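Local coordinates for Orf34 (Pseudomonas syringae pv. syringae, PDB 5KLP), which transfers acetyl groups from acetyl-CoA to serine and threonine residues of target proteins, with inositol hexakisphosphate as cofactor, impairing host immunity and the microtubule network, at residues A145-A150 with I177-A182; E224-T229 with A247-G252; H68-V73 with L85-D90; P111-E116 with H158-E163. The protein carries 10 engineered substitutions. One frame throughout, in Å; residues are numbered along the deposited sequence.

Contact 1 of 4, residues A145-A150 with I177-A182; sequences AVIVGA and IIETQA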
loop_
_atom_site.group_PDB
_atom_site.type_symbol
_atom_site.label_atom_id
_atom_site.label_comp_id
_atom_site.label_asym_id
_atom_site.label_seq_id
_atom_site.Cartn_x
_atom_site.Cartn_y
_atom_site.Cartn_z
ATOM N N ALA A 145 3.130 -6.069 -2.327
ATOM C CA ALA A 145 3.384 -7.480 -2.644
ATOM C C ALA A 145 4.894 -7.707 -2.745
ATOM O O ALA A 145 5.599 -7.600 -1.737
ATOM C CB ALA A 145 2.662 -7.900 -3.928
ATOM N N VAL A 146 5.408 -7.976 -3.946
ATOM C CA VAL A 146 6.844 -8.211 -4.102
ATOM C C VAL A 146 7.414 -7.367 -5.234
ATOM O O VAL A 146 6.714 -7.050 -6.201
ATOM C CB VAL A 146 7.156 -9.697 -4.375
ATOM C CG1 VAL A 146 6.829 -10.541 -3.149
ATOM C CG2 VAL A 146 6.393 -10.208 -5.607
ATOM N N ILE A 147 8.680 -6.988 -5.104
ATOM C CA ILE A 147 9.330 -6.170 -6.117
ATOM C C ILE A 147 9.532 -6.935 -7.422
ATOM O O ILE A 147 9.285 -6.410 -8.513
ATOM C CB ILE A 147 10.691 -5.636 -5.618
ATOM C CG1 ILE A 147 10.464 -4.564 -4.547
ATOM C CG2 ILE A 147 11.499 -5.058 -6.778
ATOM C CD1 ILE A 147 11.746 -4.112 -3.834
ATOM N N VAL A 148 9.953 -8.188 -7.312
ATOM C CA VAL A 148 10.412 -8.905 -8.496
ATOM C C VAL A 148 9.284 -9.570 -9.269
ATOM O O VAL A 148 9.108 -9.298 -10.457
ATOM C CB VAL A 148 11.473 -9.953 -8.121
ATOM C CG1 VAL A 148 11.753 -10.875 -9.295
ATOM C CG2 VAL A 148 12.747 -9.242 -7.643
ATOM N N GLY A 149 8.518 -10.430 -8.600
ATOM C CA GLY A 149 7.402 -11.104 -9.237
ATOM C C GLY A 149 7.785 -12.454 -9.804
ATOM O O GLY A 149 8.887 -12.632 -10.318
ATOM N N ALA A 150 6.850 -13.396 -9.734
ATOM C CA ALA A 150 7.115 -14.788 -10.088
ATOM C C ALA A 150 7.599 -14.951 -11.527
ATOM O O ALA A 150 8.318 -15.895 -11.836
ATOM C CB ALA A 150 5.861 -15.637 -9.854
ATOM N N ILE A 177 12.341 1.705 -2.796
ATOM C CA ILE A 177 11.196 0.834 -2.955
ATOM C C ILE A 177 11.172 -0.099 -1.760
ATOM O O ILE A 177 12.097 -0.885 -1.548
ATOM C CB ILE A 177 11.244 0.031 -4.260
ATOM C CG1 ILE A 177 11.313 0.979 -5.456
ATOM C CG2 ILE A 177 10.023 -0.856 -4.355
ATOM C CD1 ILE A 177 11.430 0.288 -6.798
ATOM N N ILE A 178 10.115 0.006 -0.972
ATOM C CA ILE A 178 9.983 -0.797 0.226
ATOM C C ILE A 178 8.988 -1.926 -0.014
ATOM O O ILE A 178 7.805 -1.710 -0.291
ATOM C CB ILE A 178 9.560 0.056 1.417
ATOM C CG1 ILE A 178 10.655 1.094 1.696
ATOM C CG2 ILE A 178 9.317 -0.822 2.652
ATOM C CD1 ILE A 178 10.279 2.110 2.736
ATOM N N GLU A 179 9.501 -3.145 0.063
ATOM C CA GLU A 179 8.706 -4.328 -0.225
ATOM C C GLU A 179 8.114 -4.876 1.069
ATOM O O GLU A 179 8.856 -5.323 1.926
ATOM C CB GLU A 179 9.574 -5.381 -0.916
ATOM C CG GLU A 179 8.921 -6.747 -1.075
ATOM C CD GLU A 179 9.865 -7.774 -1.681
ATOM O OE1 GLU A 179 10.127 -7.672 -2.898
ATOM O OE2 GLU A 179 10.359 -8.669 -0.937
ATOM N N THR A 180 6.792 -4.871 1.223
ATOM C CA THR A 180 6.249 -5.340 2.502
ATOM C C THR A 180 5.840 -6.823 2.489
ATOM O O THR A 180 5.926 -7.483 3.519
ATOM C CB THR A 180 5.020 -4.502 2.950
ATOM O OG1 THR A 180 3.887 -4.822 2.135
ATOM C CG2 THR A 180 5.298 -3.004 2.840
ATOM N N GLN A 181 5.453 -7.349 1.325
ATOM C CA GLN A 181 4.906 -8.721 1.200
ATOM C C GLN A 181 3.651 -8.942 2.034
ATOM O O GLN A 181 3.345 -10.079 2.423
ATOM C CB GLN A 181 5.958 -9.789 1.594
ATOM C CG GLN A 181 7.303 -9.642 0.858
ATOM C CD GLN A 181 8.294 -10.758 1.186
ATOM O OE1 GLN A 181 7.933 -11.780 1.788
ATOM N NE2 GLN A 181 9.553 -10.568 0.783
ATOM N N ALA A 182 2.914 -7.871 2.322
ATOM C CA ALA A 182 1.696 -8.036 3.102
ATOM C C ALA A 182 0.590 -8.685 2.249
ATOM O O ALA A 182 -0.198 -9.478 2.754
ATOM C CB ALA A 182 1.231 -6.686 3.672
#
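Glu-179, at the end of strand 175-179, reaches across to the loop 145-150 and takes hold of the Ile-147 amide. Its CB lies 3.8 Å from CG1 of Ile-147, at the apolar start of the contact. With CG anti to the backbone N (chi1 171°), the extended chain runs alongside the loop backbone: CG passes 3.5 Å from the carbonyl O of Ala-145, and CD comes level with CA of Val-146 and N of Ile-147. At the tip, OE1 accepts the N-H of Ile-147 at 2.7 Å in an almost straight bond (177°), met on its anti side, and also bonds to the hydroxyl of Thr-230. The other oxygen, OE2 of Glu-179, takes a 2.7 Å bond from NE2 of Gln-181, so both carboxylate oxygens are held and the rotation of the group is fixed. Next to this polar grip, CD1 of Ile-147 packs 3.7 Å from CG2 of Ile-177. A weak bond from N of Gln-181 to O of Ala-145 closes the other end. The loop lies beside the active site: Ala-145 N also bonds to OE1 of the catalytic Glu-143, and Ala-150, farther along, is part of the CoA site. Strand 175-179 lies between strands 138-143 and 248-251, while helix 230-238 packs its Thr-230 and Leu-231 against Ile-147.

Contact 2 of 4, residues E224-T229 with A247-G252; sequences ESRART and AHAAFG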
loop_
_atom_site.group_PDB
_atom_site.type_symbol
_atom_site.label_atom_id
_atom_site.label_comp_id
_atom_site.label_asym_id
_atom_site.label_seq_id
_atom_site.Cartn_x
_atom_site.Cartn_y
_atom_site.Cartn_z
ATOM N N GLU A 224 21.360 -4.650 5.434
ATOM C CA GLU A 224 20.856 -6.000 5.751
ATOM C C GLU A 224 19.459 -6.267 5.168
ATOM O O GLU A 224 19.127 -7.401 4.819
ATOM C CB GLU A 224 20.838 -6.247 7.260
ATOM C CG GLU A 224 20.088 -5.201 8.051
ATOM C CD GLU A 224 21.003 -4.393 8.945
ATOM O OE1 GLU A 224 22.236 -4.604 8.882
ATOM O OE2 GLU A 224 20.491 -3.543 9.705
ATOM N N SER A 225 18.633 -5.227 5.094
ATOM C CA SER A 225 17.218 -5.407 4.779
ATOM C C SER A 225 16.978 -5.737 3.305
ATOM O O SER A 225 16.088 -6.519 2.977
ATOM C CB SER A 225 16.428 -4.149 5.164
ATOM O OG SER A 225 15.029 -4.357 5.016
ATOM N N ARG A 226 17.770 -5.137 2.422
ATOM C CA ARG A 226 17.594 -5.335 0.982
ATOM C C ARG A 226 17.733 -6.811 0.606
ATOM O O ARG A 226 17.003 -7.319 -0.243
ATOM C CB ARG A 226 18.600 -4.479 0.209
ATOM C CG ARG A 226 18.491 -4.568 -1.302
ATOM C CD ARG A 226 19.298 -3.443 -1.930
ATOM N NE ARG A 226 19.280 -3.496 -3.380
ATOM C CZ ARG A 226 19.174 -2.429 -4.166
ATOM N NH1 ARG A 226 19.081 -1.214 -3.629
ATOM N NH2 ARG A 226 19.157 -2.582 -5.485
ATOM N N ALA A 227 18.664 -7.499 1.267
ATOM C CA ALA A 227 18.915 -8.915 1.012
ATOM C C ALA A 227 17.720 -9.798 1.409
ATOM O O ALA A 227 17.612 -10.937 0.960
ATOM C CB ALA A 227 20.189 -9.375 1.763
ATOM N N ARG A 228 16.836 -9.273 2.257
ATOM C CA ARG A 228 15.672 -10.021 2.724
ATOM C C ARG A 228 14.474 -9.912 1.765
ATOM O O ARG A 228 13.458 -10.571 1.951
ATOM C CB ARG A 228 15.254 -9.524 4.119
ATOM C CG ARG A 228 16.275 -9.803 5.214
ATOM C CD ARG A 228 15.981 -8.978 6.473
ATOM N NE ARG A 228 17.070 -9.073 7.441
ATOM C CZ ARG A 228 17.449 -8.097 8.261
ATOM N NH1 ARG A 228 16.825 -6.927 8.250
ATOM N NH2 ARG A 228 18.456 -8.296 9.104
ATOM N N THR A 229 14.606 -9.076 0.747
ATOM C CA THR A 229 13.533 -8.857 -0.224
ATOM C C THR A 229 13.733 -9.764 -1.423
ATOM O O THR A 229 14.822 -10.314 -1.625
ATOM C CB THR A 229 13.486 -7.394 -0.715
ATOM O OG1 THR A 229 14.681 -7.107 -1.449
ATOM C CG2 THR A 229 13.372 -6.416 0.465
ATOM N N ALA A 247 18.845 3.291 -6.800
ATOM C CA ALA A 247 17.592 3.144 -6.071
ATOM C C ALA A 247 17.771 2.231 -4.867
ATOM O O ALA A 247 18.510 1.256 -4.923
ATOM C CB ALA A 247 16.486 2.614 -6.988
ATOM N N HIS A 248 17.118 2.578 -3.764
ATOM C CA HIS A 248 17.196 1.774 -2.557
ATOM C C HIS A 248 16.023 0.812 -2.443
ATOM O O HIS A 248 14.956 1.009 -3.044
ATOM C CB HIS A 248 17.248 2.666 -1.312
ATOM C CG HIS A 248 18.278 3.743 -1.393
ATOM N ND1 HIS A 248 19.597 3.537 -1.054
ATOM C CD2 HIS A 248 18.187 5.035 -1.787
ATOM C CE1 HIS A 248 20.273 4.659 -1.227
ATOM N NE2 HIS A 248 19.439 5.584 -1.668
ATOM N N ALA A 249 16.223 -0.220 -1.638
ATOM C CA ALA A 249 15.160 -1.157 -1.343
ATOM C C ALA A 249 15.346 -1.768 0.038
ATOM O O ALA A 249 16.472 -1.978 0.496
ATOM C CB ALA A 249 15.109 -2.244 -2.418
ATOM N N ALA A 250 14.235 -2.073 0.693
ATOM C CA ALA A 250 14.274 -2.727 1.990
ATOM C C ALA A 250 12.980 -3.473 2.229
ATOM O O ALA A 250 11.975 -3.259 1.536
ATOM C CB ALA A 250 14.515 -1.718 3.107
ATOM N N PHE A 251 13.019 -4.367 3.205
ATOM C CA PHE A 251 11.838 -5.109 3.596
ATOM C C PHE A 251 11.018 -4.279 4.563
ATOM O O PHE A 251 11.578 -3.616 5.448
ATOM C CB PHE A 251 12.230 -6.448 4.214
ATOM C CG PHE A 251 11.061 -7.250 4.676
ATOM C CD1 PHE A 251 10.151 -7.744 3.762
ATOM C CD2 PHE A 251 10.880 -7.525 6.021
ATOM C CE1 PHE A 251 9.073 -8.494 4.185
ATOM C CE2 PHE A 251 9.798 -8.279 6.451
ATOM C CZ PHE A 251 8.895 -8.756 5.530
ATOM N N GLY A 252 9.701 -4.306 4.379
ATOM C CA GLY A 252 8.788 -3.454 5.128
ATOM C C GLY A 252 8.953 -3.464 6.643
ATOM O O GLY A 252 9.030 -2.402 7.259
HETATM O O HOH W 1 19.571 -0.151 -7.201
#
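The end of helix 222-225 and the turn after it lie against strand 248-251, at one edge of the mixed sheet, and here Ser-225 meets Phe-251. The serine OG, anti to its own backbone N (chi1 -173°), accepts the N-H of Phe-251 at 2.7 Å and sits 3.3 Å from CB of Ala-250; Asp-254 is a further partner of this hydroxyl. Beside it, the methyl CG2 of Thr-229 comes within 3.4 Å of N of Phe-251. Arg-226 extends along the strand, its CB 3.3 Å from O of Ala-249. At its far end, NH1 donates to O of Ala-247 at 2.8 Å, in the carbonyl plane and on a lone pair, with the oxygen close to the guanidinium plane. A water accepts from NH2 and donates to the same oxygen, while CB of Ala-249 lies over one guanidinium face. Salt bridges to Glu-222 and Glu-235 also hold this group, so its charge is probably well balanced. Thr-229 turns OG1 back to O of Arg-226, 2.6 Å away, and caps the start of helix 230-238. That helix contributes Leu-231 against Arg-226 and Ala-249, while strand 175-179 pairs with strand 248-251 along the sheet.

Contact 3 of 4, residues H68-V73 with L85-D90; sequences HLDAMV and LKHFRD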
loop_
_atom_site.group_PDB
_atom_site.type_symbol
_atom_site.label_atom_id
_atom_site.label_comp_id
_atom_site.label_asym_id
_atom_site.label_seq_id
_atom_site.Cartn_x
_atom_site.Cartn_y
_atom_site.Cartn_z
ATOM N N HIS A 68 -13.243 2.949 -8.662
ATOM C CA HIS A 68 -13.890 3.767 -7.656
ATOM C C HIS A 68 -12.889 4.449 -6.735
ATOM O O HIS A 68 -13.285 5.099 -5.761
ATOM C CB HIS A 68 -14.861 2.910 -6.854
ATOM C CG HIS A 68 -15.953 2.327 -7.696
ATOM N ND1 HIS A 68 -16.953 3.098 -8.243
ATOM C CD2 HIS A 68 -16.170 1.064 -8.131
ATOM C CE1 HIS A 68 -17.760 2.332 -8.955
ATOM N NE2 HIS A 68 -17.311 1.092 -8.900
ATOM N N LEU A 69 -11.600 4.331 -7.060
ATOM C CA LEU A 69 -10.553 4.874 -6.189
ATOM C C LEU A 69 -10.635 6.392 -6.030
ATOM O O LEU A 69 -10.454 6.916 -4.921
ATOM C CB LEU A 69 -9.165 4.486 -6.708
ATOM C CG LEU A 69 -8.014 5.004 -5.840
ATOM C CD1 LEU A 69 -8.184 4.512 -4.416
ATOM C CD2 LEU A 69 -6.671 4.586 -6.403
ATOM N N ASP A 70 -10.913 7.105 -7.115
ATOM C CA ASP A 70 -11.008 8.562 -7.034
ATOM C C ASP A 70 -12.008 8.993 -5.955
ATOM O O ASP A 70 -11.769 9.957 -5.231
ATOM C CB ASP A 70 -11.411 9.177 -8.379
ATOM C CG ASP A 70 -10.310 9.085 -9.419
ATOM O OD1 ASP A 70 -9.143 8.818 -9.049
ATOM O OD2 ASP A 70 -10.608 9.303 -10.613
ATOM N N ALA A 71 -13.119 8.273 -5.840
ATOM C CA ALA A 71 -14.140 8.640 -4.860
ATOM C C ALA A 71 -13.622 8.441 -3.439
ATOM O O ALA A 71 -13.843 9.276 -2.560
ATOM C CB ALA A 71 -15.412 7.843 -5.079
HETATM N N MSE A 72 -12.914 7.344 -3.212
HETATM C CA MSE A 72 -12.385 7.085 -1.888
HETATM C C MSE A 72 -11.238 8.033 -1.561
HETATM O O MSE A 72 -11.098 8.488 -0.426
HETATM C CB MSE A 72 -11.943 5.627 -1.770
HETATM C CG MSE A 72 -13.097 4.648 -1.852
HETATM SE SE MSE A 72 -12.468 2.795 -1.924
HETATM C CE MSE A 72 -12.080 2.677 -3.828
ATOM N N VAL A 73 -10.415 8.347 -2.553
ATOM C CA VAL A 73 -9.327 9.300 -2.327
ATOM C C VAL A 73 -9.870 10.670 -1.941
ATOM O O VAL A 73 -9.392 11.313 -0.998
ATOM C CB VAL A 73 -8.444 9.437 -3.577
ATOM C CG1 VAL A 73 -7.580 10.683 -3.485
ATOM C CG2 VAL A 73 -7.607 8.182 -3.774
ATOM N N LEU A 85 -3.588 12.996 -1.013
ATOM C CA LEU A 85 -3.496 11.783 -1.796
ATOM C C LEU A 85 -4.041 11.998 -3.208
ATOM O O LEU A 85 -5.088 12.613 -3.399
ATOM C CB LEU A 85 -4.244 10.655 -1.085
ATOM C CG LEU A 85 -4.342 9.309 -1.802
ATOM C CD1 LEU A 85 -2.940 8.743 -2.059
ATOM C CD2 LEU A 85 -5.189 8.346 -0.975
ATOM N N LYS A 86 -3.316 11.494 -4.196
ATOM C CA LYS A 86 -3.749 11.583 -5.585
ATOM C C LYS A 86 -3.739 10.212 -6.234
ATOM O O LYS A 86 -2.890 9.377 -5.941
ATOM C CB LYS A 86 -2.871 12.551 -6.384
ATOM C CG LYS A 86 -2.894 13.964 -5.841
ATOM C CD LYS A 86 -2.231 14.950 -6.785
ATOM C CE LYS A 86 -3.241 15.449 -7.821
ATOM N NZ LYS A 86 -2.693 16.526 -8.689
ATOM N N HIS A 87 -4.709 9.977 -7.097
ATOM C CA HIS A 87 -4.730 8.785 -7.928
ATOM C C HIS A 87 -4.197 9.166 -9.301
ATOM O O HIS A 87 -4.791 9.999 -9.971
ATOM C CB HIS A 87 -6.161 8.233 -8.019
ATOM C CG HIS A 87 -6.333 7.106 -8.992
ATOM N ND1 HIS A 87 -7.567 6.741 -9.490
ATOM C CD2 HIS A 87 -5.434 6.257 -9.549
ATOM C CE1 HIS A 87 -7.419 5.719 -10.315
ATOM N NE2 HIS A 87 -6.136 5.407 -10.370
ATOM N N PHE A 88 -3.076 8.582 -9.713
ATOM C CA PHE A 88 -2.566 8.843 -11.062
ATOM C C PHE A 88 -2.812 7.611 -11.913
ATOM O O PHE A 88 -2.705 6.482 -11.426
ATOM C CB PHE A 88 -1.078 9.202 -11.053
ATOM C CG PHE A 88 -0.760 10.482 -10.321
ATOM C CD1 PHE A 88 -1.342 11.683 -10.703
ATOM C CD2 PHE A 88 0.160 10.491 -9.280
ATOM C CE1 PHE A 88 -1.041 12.862 -10.036
ATOM C CE2 PHE A 88 0.462 11.661 -8.613
ATOM C CZ PHE A 88 -0.138 12.853 -8.993
ATOM N N ARG A 89 -3.176 7.814 -13.177
ATOM C CA ARG A 89 -3.512 6.685 -14.041
ATOM C C ARG A 89 -2.262 6.008 -14.596
ATOM O O ARG A 89 -2.328 4.916 -15.156
ATOM C CB ARG A 89 -4.426 7.148 -15.186
ATOM N N ASP A 90 -1.119 6.653 -14.405
ATOM C CA ASP A 90 0.168 6.129 -14.857
ATOM C C ASP A 90 1.258 6.866 -14.076
ATOM O O ASP A 90 1.033 8.000 -13.664
ATOM C CB ASP A 90 0.325 6.330 -16.377
ATOM C CG ASP A 90 1.561 5.642 -16.941
ATOM O OD1 ASP A 90 2.688 6.150 -16.730
ATOM O OD2 ASP A 90 1.398 4.603 -17.616
#
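Val-73 and Leu-69 of helix 61-79 pack on Leu-85 and His-87 of strand 85-87, an edge strand of the mixed sheet. The 68-73 part of the helix and strand 85-87 run nearly antiparallel (168°), their axes 8.4 Å apart at closest. The tight part is buried and mostly apolar. Val-73 divides its two methyls: CG1 lies against a backbone oxygen, 3.2 Å from the carbonyl O of Leu-85, and CG2 meets CD2 of the same leucine at 3.7 Å, the two side chains crossing at about a right angle. Leu-85 packs in turn on Leu-194 and Ala-197 of helix 189-202. Leu-69 CD2 stands over one face of the His-87 imidazole in a CH-pi contact, 3.7 Å from the ring centroid.

Toward solvent the contact thins to the exposed Asp-70 and the partly exposed imidazole rim. The histidine is held there at both nitrogens, since NE2 bonds to a citrate probably taken up from the crystallisation liquor. A nearby carboxylate would be expected to favour a protonated imidazole. The bond at the other nitrogen is short but bent: ND1 of His-87 donates to OD1 of Asp-70 at 2.6 Å with an angle of 140°, approaching from above the carboxylate plane.

Contact 4 of 4, residues P111-E116 with H158-E163; sequences PQTCPE and HNLTLE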
loop_
_atom_site.group_PDB
_atom_site.type_symbol
_atom_site.label_atom_id
_atom_site.label_comp_id
_atom_site.label_asym_id
_atom_site.label_seq_id
_atom_site.Cartn_x
_atom_site.Cartn_y
_atom_site.Cartn_z
ATOM N N PRO A 111 -1.087 2.547 -11.023
ATOM C CA PRO A 111 -0.862 1.179 -11.480
ATOM C C PRO A 111 0.513 1.069 -12.130
ATOM O O PRO A 111 1.134 2.105 -12.394
ATOM C CB PRO A 111 -1.981 0.975 -12.496
ATOM C CG PRO A 111 -2.145 2.358 -13.104
ATOM C CD PRO A 111 -1.948 3.305 -11.952
ATOM N N GLN A 112 0.980 -0.152 -12.366
ATOM C CA GLN A 112 2.216 -0.364 -13.108
ATOM C C GLN A 112 1.950 -0.313 -14.606
ATOM O O GLN A 112 0.832 -0.564 -15.048
ATOM C CB GLN A 112 2.848 -1.702 -12.750
ATOM C CG GLN A 112 3.045 -1.895 -11.262
ATOM C CD GLN A 112 4.028 -0.905 -10.669
ATOM O OE1 GLN A 112 5.024 -0.546 -11.291
ATOM N NE2 GLN A 112 3.737 -0.441 -9.464
ATOM N N THR A 113 2.986 -0.018 -15.384
ATOM C CA THR A 113 2.846 0.042 -16.837
ATOM C C THR A 113 3.755 -0.981 -17.539
ATOM O O THR A 113 4.900 -1.190 -17.149
ATOM C CB THR A 113 3.165 1.456 -17.334
ATOM O OG1 THR A 113 2.286 2.395 -16.697
ATOM C CG2 THR A 113 3.034 1.548 -18.853
ATOM N N CYS A 114 3.232 -1.637 -18.562
ATOM C CA CYS A 114 4.030 -2.504 -19.407
ATOM C C CYS A 114 4.862 -1.661 -20.376
ATOM O O CYS A 114 4.315 -0.902 -21.157
ATOM C CB CYS A 114 3.113 -3.462 -20.167
ATOM S SG CYS A 114 3.962 -4.490 -21.359
ATOM N N PRO A 115 6.193 -1.789 -20.316
ATOM C CA PRO A 115 7.151 -1.020 -21.120
ATOM C C PRO A 115 6.947 -1.186 -22.620
ATOM O O PRO A 115 7.154 -0.238 -23.380
ATOM C CB PRO A 115 8.509 -1.604 -20.706
ATOM C CG PRO A 115 8.275 -2.207 -19.376
ATOM C CD PRO A 115 6.866 -2.716 -19.395
ATOM N N GLU A 116 6.547 -2.384 -23.038
ATOM C CA GLU A 116 6.428 -2.687 -24.461
ATOM C C GLU A 116 5.147 -2.143 -25.092
ATOM O O GLU A 116 5.108 -1.912 -26.301
ATOM C CB GLU A 116 6.511 -4.200 -24.687
ATOM C CG GLU A 116 7.909 -4.775 -24.497
ATOM C CD GLU A 116 8.263 -5.014 -23.039
ATOM O OE1 GLU A 116 7.344 -5.143 -22.199
ATOM O OE2 GLU A 116 9.472 -5.065 -22.731
ATOM N N HIS A 158 8.736 -1.837 -12.219
ATOM C CA HIS A 158 9.418 -0.923 -11.284
ATOM C C HIS A 158 10.617 -0.233 -11.952
ATOM O O HIS A 158 10.846 0.961 -11.761
ATOM C CB HIS A 158 9.880 -1.663 -10.023
ATOM C CG HIS A 158 8.783 -1.902 -9.029
ATOM N ND1 HIS A 158 7.996 -0.888 -8.533
ATOM C CD2 HIS A 158 8.352 -3.038 -8.430
ATOM C CE1 HIS A 158 7.127 -1.387 -7.673
ATOM N NE2 HIS A 158 7.326 -2.687 -7.589
ATOM N N ASN A 159 11.379 -0.986 -12.739
ATOM C CA ASN A 159 12.498 -0.406 -13.483
ATOM C C ASN A 159 12.043 0.671 -14.465
ATOM O O ASN A 159 12.747 1.666 -14.673
ATOM C CB ASN A 159 13.288 -1.502 -14.214
ATOM C CG ASN A 159 14.344 -2.141 -13.313
ATOM O OD1 ASN A 159 14.915 -1.469 -12.453
ATOM N ND2 ASN A 159 14.594 -3.436 -13.497
ATOM N N LEU A 160 10.879 0.474 -15.083
ATOM C CA LEU A 160 10.343 1.501 -15.970
ATOM C C LEU A 160 10.106 2.805 -15.188
ATOM O O LEU A 160 10.498 3.879 -15.627
ATOM C CB LEU A 160 9.049 1.020 -16.650
ATOM C CG LEU A 160 8.377 1.995 -17.625
ATOM C CD1 LEU A 160 9.325 2.338 -18.796
ATOM C CD2 LEU A 160 7.062 1.428 -18.159
ATOM N N THR A 161 9.474 2.699 -14.025
ATOM C CA THR A 161 9.245 3.859 -13.167
ATOM C C THR A 161 10.561 4.548 -12.797
ATOM O O THR A 161 10.699 5.768 -12.925
ATOM C CB THR A 161 8.491 3.447 -11.887
ATOM O OG1 THR A 161 7.269 2.816 -12.258
ATOM C CG2 THR A 161 8.179 4.664 -10.996
ATOM N N LEU A 162 11.537 3.757 -12.364
ATOM C CA LEU A 162 12.840 4.303 -11.995
ATOM C C LEU A 162 13.506 4.981 -13.189
ATOM O O LEU A 162 14.106 6.060 -13.069
ATOM C CB LEU A 162 13.746 3.199 -11.436
ATOM C CG LEU A 162 13.291 2.543 -10.130
ATOM C CD1 LEU A 162 14.211 1.384 -9.751
ATOM C CD2 LEU A 162 13.267 3.571 -9.001
ATOM N N GLU A 163 13.414 4.336 -14.340
ATOM C CA GLU A 163 14.035 4.882 -15.542
ATOM C C GLU A 163 13.438 6.242 -15.886
ATOM O O GLU A 163 14.155 7.206 -16.191
ATOM C CB GLU A 163 13.865 3.911 -16.705
ATOM C CG GLU A 163 14.490 4.372 -17.995
ATOM C CD GLU A 163 14.079 3.494 -19.161
ATOM O OE1 GLU A 163 12.860 3.311 -19.360
ATOM O OE2 GLU A 163 14.971 2.988 -19.878
HETATM O O HOH W 2 5.500 0.882 -14.334
HETATM O O HOH W 3 6.579 1.312 -10.018
#
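Leu-160 carries the apolar half of this contact, pressing one methyl into the loop 111-116 from helix 153-167. With CG anti to the backbone N (chi1 -179°), its CD2 reaches Thr-113 and Pro-115: it lies 3.5 Å from O of Thr-113, 3.8 Å from CA of Pro-115 and 4.0 Å from CG of that proline ring.

Polar contact across the segments runs through two waters. Gln-112, bent at chi2 (-64°), turns its amide toward the helix, and one water donates to its OE1 at 2.7 Å while also bonding to ND1 of His-158 at 3.0 Å and OG1 of Thr-161 at 2.8 Å. A second water accepts from N of Thr-113 at 2.9 Å and makes weak bonds to OE1 of Gln-112 and OG1 of Thr-161.

Direct meeting of flat groups is looser. NE2 of Gln-112 approaches CE1 of His-158 obliquely at 3.9 Å, the amide and ring planes 58° apart, and bonds weakly to O of the active-site His-123.

His-158 NE2 bonds to the active-site Glu-143, so its imidazole is held at both nitrogens. The waters are consistent with a second shell, linking this loop to the histidine that probably helps position a catalytic carboxylate.

How the contacts relate
From the N terminus, contact 3 comes first, closing the short connection from helix 61-79 to edge strand 85-87. Asp-90, just beyond that strand, bonds to Thr-113 and so joins contact 3 to contact 4. Contact 4 ties the loop after strand 105-110 to helix 153-167. Contact 1 crosses it: 145-150 falls between the segments of contact 4, and 177-182 follows them, with His-158 and Leu-162 packing on Ile-177. Contact 2 opens after contact 1 has closed, and the two join by pairing of strands 175-179 and 248-251. Contacts 2 and 3 thus lie at the two edges of one sheet, their centres about 28 Å apart.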